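PDB 5N9X: adenylation domain from Streptomyces sp., which belongs to the ANL clan of AMP-binding proteins and carries adenosine-5'-triphosphate and threonine bound in neighbouring pockets. Local coordinates for residues A[18-23]-A[217-222]; A[34-39]-A[44-49]; A[50-55]-A[77-82]; A[195-198]-A[202-205]; A[205-208]-A[212-215]. One frame throughout, in Å; residues are numbered along the deposited sequence.

In the fold
Interactions 2 and 3 follow each other along the chain and lie close together, centres about 9 Å apart, both using helix 46-62. Their hairpin and helices pack on the outer part of the fold. Interaction 1 joins the early helix 20-30 to helix 213-222 far along the sequence, and thus spans all the others; its centre is about 14 Å from those of interactions 2 and 3. Interactions 4 and 5 share Leu205 at the end of strand 202-205, an outer strand of a four-stranded mixed sheet whose other outer strand, 42-45, belongs to interaction 2. The series leads inward to interaction 5, about 7 Å from the chain centre, where the bound threonine is held.

Interaction 1 of 5, residues A[18-23]-A[217-222]; sequences ATLVDL and EIWGAL
The carbonyl oxygen of Leu20 is met by two carbons of the indole of Trp219, CH2 and CZ3, with Leu20 O to Trp219 CH2 at 3.5 Å. This is helix-to-helix packing: the first turn of helix 20-30 lies against the later part of helix 213-222. The turn opens with a capping box. Thr19, at the N-cap, accepts from Asp22 N on OG1 at 3.1 Å in a nearly straight bond (165°), and Asp22 OD2 in return accepts from Thr19 N at 3.1 Å. A short hydroxyl and a short carboxylate suit this exchange, since each reaches a backbone N-H that has no partner one turn earlier. The next N-H, that of Leu20, is taken by His181 ND1.

Leucine and tryptophan carry the apolar part. With CG anti to its carbonyl carbon (chi1 -65°), Leu20 turns its branched end over the indole, while its CB comes within 3.9 Å of Trp219 CZ2. The broad ring also touches Phe188, Leu86 and Leu89 of two further helices, so it fills the space where they converge. Ile218 CG2 covers the rim of the opposite ring face, and Leu20 CD2 sits 4.1 Å from the centroid of the five-membered ring of Trp219, only 12° off its normal, a CH-pi contact.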
# COMPACT_ATOMS: atom_id res chain seq x y z
N ALA A 18 -10.12 -14.51 16.11
CA ALA A 18 -9.71 -13.22 16.64
C ALA A 18 -8.40 -12.71 16.04
O ALA A 18 -8.22 -11.50 15.88
CB ALA A 18 -9.60 -13.33 18.16
N THR A 19 -7.48 -13.61 15.73
CA THR A 19 -6.14 -13.18 15.32
C THR A 19 -5.72 -13.75 13.95
O THR A 19 -6.40 -14.60 13.38
CB THR A 19 -5.11 -13.59 16.39
OG1 THR A 19 -4.88 -15.00 16.32
CG2 THR A 19 -5.63 -13.26 17.78
N LEU A 20 -4.59 -13.27 13.44
CA LEU A 20 -4.02 -13.79 12.20
C LEU A 20 -3.48 -15.22 12.40
O LEU A 20 -3.57 -16.08 11.53
CB LEU A 20 -2.92 -12.84 11.69
CG LEU A 20 -3.41 -11.43 11.28
CD1 LEU A 20 -2.25 -10.47 10.99
CD2 LEU A 20 -4.37 -11.48 10.08
N VAL A 21 -2.93 -15.47 13.57
CA VAL A 21 -2.48 -16.80 13.96
C VAL A 21 -3.65 -17.79 13.86
O VAL A 21 -3.51 -18.86 13.27
CB VAL A 21 -1.89 -16.75 15.40
CG1 VAL A 21 -1.76 -18.14 16.01
CG2 VAL A 21 -0.55 -16.00 15.42
N ASP A 22 -4.81 -17.41 14.40
CA ASP A 22 -6.02 -18.22 14.32
C ASP A 22 -6.37 -18.51 12.86
O ASP A 22 -6.64 -19.66 12.49
CB ASP A 22 -7.21 -17.52 14.99
CG ASP A 22 -7.08 -17.40 16.52
OD1 ASP A 22 -6.49 -18.30 17.17
OD2 ASP A 22 -7.63 -16.40 17.06
N LEU A 23 -6.38 -17.46 12.04
CA LEU A 23 -6.73 -17.60 10.62
C LEU A 23 -5.84 -18.59 9.90
O LEU A 23 -6.33 -19.46 9.18
CB LEU A 23 -6.70 -16.25 9.89
CG LEU A 23 -7.63 -15.13 10.38
CD1 LEU A 23 -7.46 -13.86 9.54
CD2 LEU A 23 -9.12 -15.52 10.49
N GLU A 217 -2.32 -9.05 0.50
CA GLU A 217 -1.93 -10.07 -0.44
C GLU A 217 -1.63 -11.39 0.29
O GLU A 217 -2.19 -12.43 -0.05
CB GLU A 217 -0.71 -9.62 -1.26
CG GLU A 217 -1.02 -8.54 -2.31
CD GLU A 217 0.23 -8.01 -3.04
OE1 GLU A 217 1.34 -8.04 -2.47
OE2 GLU A 217 0.09 -7.54 -4.19
N ILE A 218 -0.77 -11.34 1.29
CA ILE A 218 -0.40 -12.54 2.05
C ILE A 218 -1.60 -13.22 2.72
O ILE A 218 -1.83 -14.44 2.57
CB ILE A 218 0.66 -12.21 3.14
CG1 ILE A 218 2.02 -11.87 2.52
CG2 ILE A 218 0.76 -13.34 4.16
CD1 ILE A 218 2.87 -10.86 3.38
N TRP A 219 -2.37 -12.41 3.46
CA TRP A 219 -3.45 -12.95 4.26
C TRP A 219 -4.71 -13.22 3.44
O TRP A 219 -5.52 -14.07 3.80
CB TRP A 219 -3.72 -12.03 5.44
CG TRP A 219 -2.62 -12.23 6.40
CD1 TRP A 219 -1.58 -11.37 6.67
CD2 TRP A 219 -2.37 -13.40 7.18
NE1 TRP A 219 -0.73 -11.93 7.58
CE2 TRP A 219 -1.19 -13.17 7.91
CE3 TRP A 219 -3.04 -14.62 7.32
CZ2 TRP A 219 -0.66 -14.13 8.79
CZ3 TRP A 219 -2.52 -15.56 8.20
CH2 TRP A 219 -1.35 -15.32 8.92
N GLY A 220 -4.86 -12.52 2.32
CA GLY A 220 -5.86 -12.88 1.34
C GLY A 220 -5.73 -14.37 1.03
O GLY A 220 -6.71 -15.12 1.10
N ALA A 221 -4.50 -14.80 0.75
CA ALA A 221 -4.20 -16.19 0.44
C ALA A 221 -4.23 -17.12 1.64
O ALA A 221 -4.93 -18.13 1.63
CB ALA A 221 -2.84 -16.27 -0.22
N LEU A 222 -3.45 -16.80 2.66
CA LEU A 222 -3.20 -17.71 3.76
C LEU A 222 -4.40 -17.90 4.71
O LEU A 222 -4.45 -18.87 5.47
CB LEU A 222 -1.99 -17.23 4.54
CG LEU A 222 -0.58 -17.39 3.95
CD1 LEU A 222 0.47 -17.18 5.04
CD2 LEU A 222 -0.37 -18.74 3.21

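Interaction 2 of 5, residues A[34-39]-A[44-49]; sequences RTALHI and ISYGLL
Ile44 O takes hydrogen bonds from two consecutive residues, Ala36 and Leu37, the signature of a classic beta bulge. The bond from Ala36 N to Ile44 O, 2.7 Å, is noticeably bent (138°), whereas that from Leu37 N to the same oxygen, 3.1 Å, is straighter (166°). Both donors lie in the carbonyl plane. Ala36 takes up helix-like backbone angles here, which slips the register by one residue. Beyond it, Ile44 N returns a bond to Leu37 O, and on the other side Tyr46 N donates to Arg34 O at 2.9 Å.

The bulge interrupts an antiparallel beta hairpin, strands 35-39 and 42-45, which runs directly into helix 46-62. Ser45 marks the change: as N-cap residue, its OG accepts from Leu48 N.

Alanine suits the bulge because its single methyl can sit directly over the ring face: Ala36 CB stands 3.6 Å from the centroid of the Tyr46 ring, 10° off the normal, a CH-pi contact. The phenol is held at its far end too, where Tyr46 OH bonds to Ala226 O. Leu49 CD2 meets the same methyl, Ala36 CB, at 3.8 Å and also Leu37 CG. Further along the hairpin, the terminal methyls of two isoleucines touch, Ile39 CD1 and Ile44 CD1 being 3.5 Å apart.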
# COMPACT_ATOMS: atom_id res chain seq x y z
N ARG A 34 -3.08 -28.54 0.71
CA ARG A 34 -3.03 -27.44 -0.26
C ARG A 34 -1.71 -26.67 -0.23
O ARG A 34 -1.01 -26.65 0.79
CB ARG A 34 -4.20 -26.46 -0.03
CG ARG A 34 -5.57 -27.06 -0.27
CD ARG A 34 -6.65 -26.01 -0.29
NE ARG A 34 -6.65 -25.22 -1.52
CZ ARG A 34 -7.00 -25.70 -2.72
NH1 ARG A 34 -7.37 -26.97 -2.85
NH2 ARG A 34 -6.97 -24.90 -3.77
N THR A 35 -1.39 -26.02 -1.35
CA THR A 35 -0.14 -25.26 -1.48
C THR A 35 -0.32 -23.87 -0.87
O THR A 35 -1.16 -23.08 -1.33
CB THR A 35 0.29 -25.11 -2.96
OG1 THR A 35 0.40 -26.40 -3.59
CG2 THR A 35 1.64 -24.41 -3.07
N ALA A 36 0.47 -23.55 0.15
CA ALA A 36 0.41 -22.22 0.73
C ALA A 36 1.32 -21.25 -0.04
O ALA A 36 0.92 -20.12 -0.36
CB ALA A 36 0.81 -22.28 2.20
N LEU A 37 2.54 -21.69 -0.34
CA LEU A 37 3.50 -20.84 -1.04
C LEU A 37 3.96 -21.49 -2.32
O LEU A 37 4.22 -22.70 -2.36
CB LEU A 37 4.71 -20.53 -0.16
CG LEU A 37 4.49 -19.96 1.25
CD1 LEU A 37 5.83 -19.75 1.93
CD2 LEU A 37 3.69 -18.65 1.23
N HIS A 38 4.05 -20.67 -3.37
CA HIS A 38 4.55 -21.10 -4.67
C HIS A 38 5.65 -20.14 -5.12
O HIS A 38 5.38 -19.00 -5.50
CB HIS A 38 3.42 -21.12 -5.70
CG HIS A 38 3.72 -21.91 -6.94
ND1 HIS A 38 2.77 -22.16 -7.90
CD2 HIS A 38 4.85 -22.53 -7.34
CE1 HIS A 38 3.32 -22.88 -8.87
NE2 HIS A 38 4.57 -23.12 -8.56
N ILE A 39 6.89 -20.60 -5.08
CA ILE A 39 8.03 -19.77 -5.43
C ILE A 39 8.78 -20.42 -6.59
O ILE A 39 9.53 -21.39 -6.41
CB ILE A 39 8.97 -19.53 -4.22
CG1 ILE A 39 8.16 -19.09 -2.99
CG2 ILE A 39 10.08 -18.53 -4.55
CD1 ILE A 39 7.79 -20.21 -2.06
N ILE A 44 5.27 -25.07 -1.14
CA ILE A 44 5.15 -25.48 0.24
C ILE A 44 3.67 -25.61 0.60
O ILE A 44 2.86 -24.69 0.35
CB ILE A 44 5.84 -24.51 1.22
CG1 ILE A 44 7.27 -24.25 0.77
CG2 ILE A 44 5.83 -25.07 2.60
CD1 ILE A 44 7.42 -23.00 -0.05
N SER A 45 3.35 -26.76 1.18
CA SER A 45 2.03 -27.06 1.71
C SER A 45 1.74 -26.28 2.99
O SER A 45 2.64 -25.99 3.77
CB SER A 45 1.91 -28.55 1.99
OG SER A 45 2.47 -28.88 3.24
N TYR A 46 0.46 -25.96 3.18
CA TYR A 46 -0.02 -25.36 4.42
C TYR A 46 0.50 -26.14 5.63
O TYR A 46 1.14 -25.56 6.50
CB TYR A 46 -1.54 -25.32 4.42
CG TYR A 46 -2.10 -24.04 3.83
CD1 TYR A 46 -2.31 -22.92 4.63
CD2 TYR A 46 -2.41 -23.97 2.48
CE1 TYR A 46 -2.82 -21.76 4.08
CE2 TYR A 46 -2.92 -22.82 1.92
CZ TYR A 46 -3.12 -21.71 2.72
OH TYR A 46 -3.63 -20.56 2.16
N GLY A 47 0.24 -27.44 5.66
CA GLY A 47 0.76 -28.32 6.71
C GLY A 47 2.23 -28.14 7.06
O GLY A 47 2.58 -28.07 8.25
N LEU A 48 3.10 -28.05 6.05
CA LEU A 48 4.54 -27.92 6.32
C LEU A 48 4.94 -26.49 6.72
O LEU A 48 5.79 -26.30 7.60
CB LEU A 48 5.36 -28.40 5.10
CG LEU A 48 6.89 -28.15 5.16
CD1 LEU A 48 7.63 -29.05 6.17
CD2 LEU A 48 7.51 -28.28 3.74
N LEU A 49 4.33 -25.49 6.09
CA LEU A 49 4.48 -24.10 6.54
C LEU A 49 4.07 -23.96 8.02
O LEU A 49 4.78 -23.34 8.82
CB LEU A 49 3.66 -23.15 5.65
CG LEU A 49 3.79 -21.64 5.90
CD1 LEU A 49 5.26 -21.19 6.14
CD2 LEU A 49 3.14 -20.80 4.81

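Interaction 3 of 5, residues A[50-55]-A[77-82]; sequences HSWAEG and PGANAI
Trp52 leaves helix 46-62 at CB and reaches across to Ala79 and Asn80. Its CG is anti to the backbone N (chi1 -175°), which extends the indole straight out from its own helix toward the start of the next. Beyond CG, the five-membered ring carries NE1, whose N-H is satisfied by Val139 O; this bond fixes how the indole is rotated. At the far rim of the six-membered ring, CZ3 and CH2 rest on the methyl of alanine, with Trp52 CH2 at 3.9 Å from Ala79 CB. So small a side chain allows the ring close to the backbone of the opposing helix.

The contact thus packs helix 46-62 against the first turn of helix 79-90, for which Gly78 is the N-cap residue. The first regular bond of this turn runs from Ile82 N to Gly78 O at 3.1 Å.

CZ2 and CH2, at the outermost edge, meet oxygen: Asn80 OD1 lies in the indole plane, 3.2 Å from Trp52 CZ2. An acceptor suits this place because the C-H rim of an aromatic ring is slightly positive. The amide plane stands nearly upright to the ring, at 81°. Its orientation is set from the other end, where Asn80 ND2 bonds to Glu136 OE2.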
# COMPACT_ATOMS: atom_id res chain seq x y z
N HIS A 50 2.94 -24.57 8.39
CA HIS A 50 2.49 -24.54 9.77
C HIS A 50 3.51 -25.15 10.73
O HIS A 50 3.80 -24.59 11.78
CB HIS A 50 1.15 -25.24 9.93
CG HIS A 50 0.56 -25.07 11.29
ND1 HIS A 50 0.59 -26.07 12.25
CD2 HIS A 50 -0.06 -24.01 11.87
CE1 HIS A 50 0.00 -25.63 13.35
NE2 HIS A 50 -0.40 -24.39 13.15
N SER A 51 4.05 -26.31 10.35
CA SER A 51 5.11 -26.94 11.13
C SER A 51 6.33 -26.05 11.34
O SER A 51 6.84 -25.93 12.45
CB SER A 51 5.55 -28.24 10.46
OG SER A 51 4.84 -29.32 11.00
N TRP A 52 6.81 -25.49 10.24
CA TRP A 52 8.00 -24.65 10.20
C TRP A 52 7.78 -23.46 11.15
O TRP A 52 8.62 -23.16 12.02
CB TRP A 52 8.22 -24.24 8.74
CG TRP A 52 9.45 -23.46 8.41
CD1 TRP A 52 10.46 -23.08 9.27
CD2 TRP A 52 9.85 -23.01 7.11
NE1 TRP A 52 11.43 -22.39 8.57
CE2 TRP A 52 11.08 -22.34 7.24
CE3 TRP A 52 9.27 -23.09 5.83
CZ2 TRP A 52 11.75 -21.77 6.15
CZ3 TRP A 52 9.93 -22.51 4.75
CH2 TRP A 52 11.15 -21.86 4.91
N ALA A 53 6.61 -22.84 11.02
CA ALA A 53 6.27 -21.65 11.80
C ALA A 53 6.16 -21.91 13.30
O ALA A 53 6.67 -21.13 14.09
CB ALA A 53 4.95 -21.06 11.26
N GLU A 54 5.48 -22.98 13.69
CA GLU A 54 5.48 -23.40 15.10
C GLU A 54 6.90 -23.58 15.65
O GLU A 54 7.22 -23.10 16.76
CB GLU A 54 4.70 -24.71 15.29
CG GLU A 54 3.21 -24.61 14.98
CD GLU A 54 2.52 -23.62 15.91
OE1 GLU A 54 2.86 -23.61 17.12
OE2 GLU A 54 1.64 -22.85 15.43
N GLY A 55 7.75 -24.25 14.88
CA GLY A 55 9.14 -24.39 15.26
C GLY A 55 9.86 -23.06 15.40
O GLY A 55 10.62 -22.86 16.35
N PRO A 77 11.81 -11.47 -0.44
CA PRO A 77 10.56 -12.23 -0.43
C PRO A 77 10.78 -13.68 -0.83
O PRO A 77 11.53 -13.96 -1.77
CB PRO A 77 9.68 -11.49 -1.47
CG PRO A 77 10.64 -10.80 -2.36
CD PRO A 77 11.77 -10.37 -1.43
N GLY A 78 10.15 -14.59 -0.10
CA GLY A 78 10.32 -16.01 -0.34
C GLY A 78 9.83 -16.82 0.85
O GLY A 78 9.32 -16.27 1.83
N ALA A 79 9.99 -18.14 0.74
CA ALA A 79 9.64 -19.09 1.79
C ALA A 79 10.11 -18.65 3.18
O ALA A 79 9.31 -18.58 4.11
CB ALA A 79 10.20 -20.45 1.44
N ASN A 80 11.40 -18.34 3.33
CA ASN A 80 11.94 -18.02 4.64
C ASN A 80 11.34 -16.76 5.24
O ASN A 80 11.06 -16.71 6.42
CB ASN A 80 13.48 -17.85 4.59
CG ASN A 80 14.20 -19.08 4.03
OD1 ASN A 80 13.83 -20.23 4.30
ND2 ASN A 80 15.26 -18.82 3.28
N ALA A 81 11.16 -15.73 4.43
CA ALA A 81 10.60 -14.48 4.91
C ALA A 81 9.18 -14.67 5.45
O ALA A 81 8.82 -14.12 6.49
CB ALA A 81 10.62 -13.43 3.81
N ILE A 82 8.39 -15.47 4.73
CA ILE A 82 7.01 -15.71 5.10
C ILE A 82 6.93 -16.56 6.37
O ILE A 82 6.13 -16.27 7.29
CB ILE A 82 6.23 -16.43 3.95
CG1 ILE A 82 6.15 -15.55 2.71
CG2 ILE A 82 4.86 -16.84 4.43
CD1 ILE A 82 5.38 -14.22 2.92

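Interaction 4 of 5, residues A[195-198]-A[202-205]; sequences FSFS and RWLL
The loop leading out of helix 181-191 folds back on strand 202-205, an outer strand of a mixed sheet, and the two meet through Phe197 and Trp203. The indole reaches across with its benzo end: Trp203 CZ2 stands over the centre of the phenyl face, and its closest carbon there is Phe197 CE1 at 3.4 Å. The planes are inclined at 58° with the centroid of the Phe197 ring 4.8 Å from that of the Trp203 six-membered ring, so the rings meet obliquely. The two side chains cross at about a right angle. Phe195 CB lines the rim of the other phenyl face, so the ring is held between its neighbour in the loop and the strand.

Tryptophan also brings a polar N-H to this apolar place. One water accepts from Trp203 NE1 at 3.0 Å and donates to Ser198 O at 3.0 Å, bridging loop and strand. Around the pair, Trp203 packs edge-to-face on Trp216 and touches Val253, while Phe197 also reaches Val253. Backbone bonds tie Trp203 to Glu227 and Val229. Strand 202-205, helix 213-222 and the parallel neighbouring strand 227-230 together form a beta-alpha-beta crossover, with Trp203 packed between strand and helix against Ala221.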
# COMPACT_ATOMS: atom_id res chain seq x y z
N PHE A 195 -16.25 -9.38 -1.77
CA PHE A 195 -15.39 -10.16 -2.64
C PHE A 195 -15.92 -11.59 -2.55
O PHE A 195 -16.52 -11.96 -1.54
CB PHE A 195 -13.93 -10.11 -2.17
CG PHE A 195 -13.17 -8.83 -2.51
CD1 PHE A 195 -12.60 -8.64 -3.76
CD2 PHE A 195 -12.97 -7.85 -1.54
CE1 PHE A 195 -11.88 -7.48 -4.05
CE2 PHE A 195 -12.24 -6.68 -1.82
CZ PHE A 195 -11.70 -6.50 -3.08
N SER A 196 -15.65 -12.40 -3.57
CA SER A 196 -15.90 -13.84 -3.47
C SER A 196 -14.59 -14.65 -3.54
O SER A 196 -14.17 -15.08 -4.63
CB SER A 196 -16.86 -14.27 -4.58
OG SER A 196 -17.09 -15.67 -4.56
N PHE A 197 -13.95 -14.84 -2.40
CA PHE A 197 -12.69 -15.59 -2.31
C PHE A 197 -12.87 -17.07 -1.95
O PHE A 197 -13.72 -17.42 -1.15
CB PHE A 197 -11.75 -14.94 -1.28
CG PHE A 197 -11.39 -13.52 -1.61
CD1 PHE A 197 -10.97 -13.19 -2.90
CD2 PHE A 197 -11.43 -12.53 -0.65
CE1 PHE A 197 -10.62 -11.89 -3.23
CE2 PHE A 197 -11.07 -11.22 -0.96
CZ PHE A 197 -10.67 -10.90 -2.25
N SER A 198 -12.01 -17.93 -2.50
CA SER A 198 -12.02 -19.33 -2.11
C SER A 198 -10.62 -19.91 -2.06
O SER A 198 -9.66 -19.30 -2.55
CB SER A 198 -12.89 -20.16 -3.07
OG SER A 198 -12.11 -20.67 -4.12
N ARG A 202 -5.39 -17.97 -6.56
CA ARG A 202 -3.97 -17.72 -6.50
C ARG A 202 -3.76 -16.22 -6.35
O ARG A 202 -4.18 -15.44 -7.22
CB ARG A 202 -3.25 -18.22 -7.75
CG ARG A 202 -2.86 -19.68 -7.73
CD ARG A 202 -3.73 -20.45 -8.69
NE ARG A 202 -3.21 -21.79 -8.94
CZ ARG A 202 -3.62 -22.58 -9.92
NH1 ARG A 202 -4.56 -22.16 -10.76
NH2 ARG A 202 -3.09 -23.79 -10.08
N TRP A 203 -3.11 -15.82 -5.26
CA TRP A 203 -2.81 -14.43 -4.99
C TRP A 203 -1.36 -14.16 -5.38
O TRP A 203 -0.49 -15.01 -5.17
CB TRP A 203 -3.06 -14.09 -3.53
CG TRP A 203 -4.51 -14.05 -3.12
CD1 TRP A 203 -5.39 -15.10 -3.11
CD2 TRP A 203 -5.23 -12.93 -2.61
NE1 TRP A 203 -6.60 -14.69 -2.65
CE2 TRP A 203 -6.54 -13.36 -2.34
CE3 TRP A 203 -4.89 -11.60 -2.36
CZ2 TRP A 203 -7.53 -12.50 -1.83
CZ3 TRP A 203 -5.85 -10.76 -1.85
CH2 TRP A 203 -7.16 -11.21 -1.59
N LEU A 204 -1.08 -13.00 -5.95
CA LEU A 204 0.28 -12.66 -6.29
C LEU A 204 0.86 -11.81 -5.18
O LEU A 204 0.24 -10.83 -4.80
CB LEU A 204 0.33 -11.92 -7.64
CG LEU A 204 1.71 -11.57 -8.20
CD1 LEU A 204 2.50 -12.85 -8.45
CD2 LEU A 204 1.59 -10.75 -9.48
N LEU A 205 2.01 -12.17 -4.62
CA LEU A 205 2.69 -11.25 -3.71
C LEU A 205 3.56 -10.29 -4.55
O LEU A 205 4.75 -10.52 -4.80
CB LEU A 205 3.51 -12.00 -2.65
CG LEU A 205 4.29 -11.09 -1.68
CD1 LEU A 205 3.34 -10.49 -0.69
CD2 LEU A 205 5.36 -11.86 -0.92
O HOH W 1 -8.68 -16.65 -1.66

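Interaction 5 of 5, residues A[205-208]-A[212-215]; sequences LFHS and DFSV. With THR (threonine), chain C.
His207 and Phe213 make the aromatic part of this contact. Phe213 CD2 lies over the rim of one imidazole face, 3.5 Å from His207 CE1, and the ring planes are inclined at 31° with the His207 and Phe213 centroids 4.7 Å apart. Phe206 CD1 lies over the centre of the opposite imidazole face, so both faces of the histidine are covered. Its ND1 is bonded to Glu217 OE2, one turn further along the helix, which fixes the turn of the ring. Phe213, with CG anti to its backbone N (chi1 -154°), turns one face to the bound threonine. The methyl THR CG2 lies over the ring centre, 3.4 Å from Phe213 CG. A flat apolar ring suits a small methyl of this kind.

Polar contacts hold the ligand's other end. Its amino nitrogen, THR N, donates to Asp212 OD1 at 2.6 Å. Weak hydrogen bonds from Val318 N and Thr314 OG1 steady Asp212 OD2, and Lys515 NZ and Val318 O bond to threonine as well. These residues belong to the threonine pocket. Ser214 OG is bonded to Phe211 O, and its CB comes within 3.3 Å of Ser208 O.

One apolar touch is added, Leu205 CD1 meeting Ser214 CB at 4.0 Å. Leu205 closes strand 202-205, Ser214 lies in the first turn of helix 213-222, and the loop joining them passes strand 253-256, where Phe213 touches Asn255, while Asp212 reaches Ile165 of strand 161-167.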
# COMPACT_ATOMS: atom_id res chain seq x y z
N LEU A 205 2.01 -12.17 -4.62
CA LEU A 205 2.69 -11.25 -3.71
C LEU A 205 3.56 -10.29 -4.55
O LEU A 205 4.75 -10.52 -4.80
CB LEU A 205 3.51 -12.00 -2.65
CG LEU A 205 4.29 -11.09 -1.68
CD1 LEU A 205 3.34 -10.49 -0.69
CD2 LEU A 205 5.36 -11.86 -0.92
N PHE A 206 2.93 -9.23 -5.03
CA PHE A 206 3.61 -8.25 -5.85
C PHE A 206 4.35 -7.18 -5.02
O PHE A 206 5.34 -6.61 -5.48
CB PHE A 206 2.59 -7.60 -6.81
CG PHE A 206 3.19 -6.64 -7.79
CD1 PHE A 206 3.40 -5.31 -7.45
CD2 PHE A 206 3.59 -7.07 -9.05
CE1 PHE A 206 3.97 -4.42 -8.35
CE2 PHE A 206 4.16 -6.18 -9.96
CZ PHE A 206 4.35 -4.86 -9.60
N HIS A 207 3.90 -6.94 -3.79
CA HIS A 207 4.37 -5.76 -3.05
C HIS A 207 5.35 -6.04 -1.90
O HIS A 207 5.38 -7.13 -1.34
CB HIS A 207 3.16 -4.98 -2.51
CG HIS A 207 2.30 -4.38 -3.57
ND1 HIS A 207 1.20 -5.03 -4.11
CD2 HIS A 207 2.39 -3.20 -4.22
CE1 HIS A 207 0.64 -4.26 -5.03
NE2 HIS A 207 1.34 -3.14 -5.11
N SER A 208 6.14 -5.03 -1.56
CA SER A 208 7.16 -5.15 -0.51
C SER A 208 6.54 -5.54 0.81
O SER A 208 5.44 -5.12 1.13
CB SER A 208 7.91 -3.84 -0.35
OG SER A 208 8.60 -3.83 0.88
N ASP A 212 1.92 -2.06 3.31
CA ASP A 212 0.85 -2.81 3.94
C ASP A 212 -0.10 -3.51 2.92
O ASP A 212 -0.93 -4.33 3.29
CB ASP A 212 0.10 -1.91 4.93
CG ASP A 212 -0.91 -0.99 4.28
OD1 ASP A 212 -0.89 -0.77 3.05
OD2 ASP A 212 -1.77 -0.49 5.04
N PHE A 213 0.08 -3.23 1.63
CA PHE A 213 -0.68 -3.86 0.57
C PHE A 213 -0.29 -5.36 0.48
O PHE A 213 -1.06 -6.20 0.01
CB PHE A 213 -0.45 -3.05 -0.73
CG PHE A 213 -1.57 -3.14 -1.75
CD1 PHE A 213 -2.76 -3.75 -1.41
CD2 PHE A 213 -1.51 -2.42 -2.95
CE1 PHE A 213 -3.82 -3.80 -2.30
CE2 PHE A 213 -2.60 -2.42 -3.86
CZ PHE A 213 -3.74 -3.12 -3.53
N SER A 214 0.90 -5.69 0.99
CA SER A 214 1.37 -7.08 1.09
C SER A 214 0.65 -7.89 2.15
O SER A 214 0.54 -9.10 2.04
CB SER A 214 2.88 -7.11 1.38
OG SER A 214 3.17 -6.70 2.71
N VAL A 215 0.18 -7.22 3.20
CA VAL A 215 -0.70 -7.82 4.22
C VAL A 215 -2.00 -8.35 3.63
O VAL A 215 -2.44 -9.45 3.93
CB VAL A 215 -1.05 -6.80 5.29
CG1 VAL A 215 -1.90 -7.42 6.40
CG2 VAL A 215 0.24 -6.22 5.87
N THR C . -2.72 0.96 2.24
CA THR C . -2.08 1.21 0.95
C THR C . -1.59 2.63 0.97
O THR C . -0.85 3.18 0.13
CB THR C . -3.03 1.03 -0.26
OG1 THR C . -4.26 1.74 -0.02
CG2 THR C . -3.32 -0.45 -0.49
OXT THR C . -2.04 3.25 1.93